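PDB 4GB7: 6-aminohexanoate-dimer hydrolase from Bacillus anthracis, which probably hydrolyses the amide bond of small linear amides such as the 6-aminohexanoate dimer, as a serine hydrolase of the beta-lactamase superfamily. Local coordinates for residues 194-199 with 204-209. Numbering follows the deposited sequence. Where two conformers were deposited one is given.
Sequences YPTHGY and LENQDA
Asn206 reaches from the first turn of helix 206-214 to the backbone of Pro195 and Thr196, where the chain enters a type I' beta turn (Thr196 to Tyr199), and illustrates how one carboxamide can tie a loop to the helix that follows it within a beta-lactamase-like fold. With chi1 at -166°, CG stands anti to the backbone N and the amide is carried out toward the loop. Past CB, the first atom to touch the loop is CG, 4.0 Å from Thr196 CG2, the two side chains crossing at about a right angle. Beyond it the amide divides its work. OD1 sits 3.7 Å from Thr196 CA and takes a hydrogen bond from Gln210 NE2, one helical turn on, which also bonds Thr196 O. Water 2 lies 2.8 Å from OD1 and is also placed to donate to Tyr199 O, though it has more acceptors in reach than protons to give. On the other branch, ND2 gives one N-H to Pro195 O in a nearly straight bond (3.1 Å, 173°); the acceptor lies in the amide plane, whereas the donor stands above the carbonyl plane. Water 1 accepts from ND2 and from Tyr194 N, so both amide ends are held and its rotation is probably fixed. Within the turn, Tyr199 N donates to Thr196 O, and Gly198 N to Thr196 OG1, an ST turn. At Tyr199 the contact becomes apolar: ring atom CE2 lies 4.2 Å from Leu204 CD2, and CD2 rests 3.7 Å from Ala209 CB.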
# COMPACT_ATOMS: atom_id res chain seq x y z
N TYR A 194 -4.70 12.79 16.39
CA TYR A 194 -3.70 13.82 16.35
C TYR A 194 -4.43 15.15 16.30
O TYR A 194 -5.59 15.22 15.82
CB TYR A 194 -2.84 13.71 15.06
CG TYR A 194 -2.26 12.32 14.77
CD1 TYR A 194 -1.07 11.91 15.35
CD2 TYR A 194 -2.90 11.45 13.94
CE1 TYR A 194 -0.55 10.66 15.06
CE2 TYR A 194 -2.38 10.22 13.64
CZ TYR A 194 -1.20 9.81 14.24
OH TYR A 194 -0.65 8.59 13.96
N PRO A 195 -3.74 16.21 16.72
CA PRO A 195 -4.26 17.54 16.44
C PRO A 195 -4.40 17.77 14.95
O PRO A 195 -3.75 17.11 14.16
CB PRO A 195 -3.19 18.48 17.00
CG PRO A 195 -2.34 17.66 17.91
CD PRO A 195 -2.46 16.24 17.47
N THR A 196 -5.27 18.69 14.57
CA THR A 196 -5.33 19.13 13.18
C THR A 196 -4.34 20.25 12.85
O THR A 196 -3.98 20.42 11.70
CB THR A 196 -6.73 19.63 12.79
OG1 THR A 196 -7.06 20.82 13.51
CG2 THR A 196 -7.79 18.55 13.03
N HIS A 197 -3.90 21.03 13.85
CA HIS A 197 -3.06 22.23 13.60
C HIS A 197 -3.70 23.16 12.60
O HIS A 197 -3.04 23.84 11.82
CB HIS A 197 -1.65 21.80 13.18
CG HIS A 197 -0.98 20.95 14.20
ND1 HIS A 197 -0.58 21.44 15.39
CD2 HIS A 197 -0.71 19.58 14.23
CE1 HIS A 197 -0.08 20.44 16.15
NE2 HIS A 197 -0.14 19.31 15.43
N GLY A 198 -5.02 23.18 12.61
CA GLY A 198 -5.79 24.05 11.78
C GLY A 198 -5.92 23.68 10.34
O GLY A 198 -6.56 24.41 9.54
N TYR A 199 -5.43 22.51 9.98
CA TYR A 199 -5.48 22.11 8.58
C TYR A 199 -6.65 21.19 8.35
O TYR A 199 -6.90 20.33 9.17
CB TYR A 199 -4.22 21.37 8.16
CG TYR A 199 -4.29 20.94 6.73
CD1 TYR A 199 -3.82 21.78 5.72
CD2 TYR A 199 -4.88 19.73 6.35
CE1 TYR A 199 -3.92 21.43 4.39
CE2 TYR A 199 -4.97 19.36 5.00
CZ TYR A 199 -4.49 20.22 4.03
OH TYR A 199 -4.58 19.89 2.71
N LEU A 204 -9.46 14.42 2.76
CA LEU A 204 -8.32 13.87 3.48
C LEU A 204 -8.62 13.68 4.96
O LEU A 204 -8.99 14.64 5.67
CB LEU A 204 -7.17 14.84 3.29
CG LEU A 204 -5.72 14.39 3.26
CD1 LEU A 204 -5.42 13.32 2.22
CD2 LEU A 204 -4.86 15.64 3.10
N GLU A 205 -8.52 12.44 5.41
CA GLU A 205 -8.54 12.10 6.82
C GLU A 205 -7.38 12.81 7.53
O GLU A 205 -6.34 13.00 6.95
CB GLU A 205 -8.40 10.58 7.02
CG GLU A 205 -9.59 9.79 6.50
CD GLU A 205 -9.62 8.35 6.99
OE1 GLU A 205 -10.68 7.73 6.80
OE2 GLU A 205 -8.63 7.83 7.56
N ASN A 206 -7.58 13.20 8.78
CA ASN A 206 -6.52 13.88 9.52
C ASN A 206 -5.24 13.04 9.65
O ASN A 206 -4.15 13.57 9.62
CB ASN A 206 -6.98 14.28 10.92
CG ASN A 206 -6.03 15.26 11.56
OD1 ASN A 206 -5.59 16.21 10.90
ND2 ASN A 206 -5.67 15.03 12.83
N GLN A 207 -5.37 11.73 9.73
CA GLN A 207 -4.18 10.87 9.87
C GLN A 207 -3.31 10.94 8.62
O GLN A 207 -2.10 10.76 8.68
CB GLN A 207 -4.59 9.43 10.12
CG GLN A 207 -5.18 8.73 8.90
CD GLN A 207 -5.38 7.27 9.13
OE1 GLN A 207 -4.43 6.50 9.12
NE2 GLN A 207 -6.61 6.88 9.33
N ASP A 208 -3.93 11.21 7.46
CA ASP A 208 -3.17 11.44 6.25
C ASP A 208 -2.60 12.90 6.20
O ASP A 208 -1.44 13.10 5.89
CB ASP A 208 -4.06 11.24 5.02
CG ASP A 208 -4.31 9.79 4.67
OD1 ASP A 208 -3.46 8.92 4.89
OD2 ASP A 208 -5.37 9.51 4.10
N ALA A 209 -3.46 13.89 6.47
CA ALA A 209 -3.07 15.31 6.49
C ALA A 209 -1.83 15.48 7.37
O ALA A 209 -0.85 16.07 6.96
CB ALA A 209 -4.23 16.17 7.00
O HOH W 1 -6.55 12.52 14.09
O HOH W 2 -7.23 17.57 9.13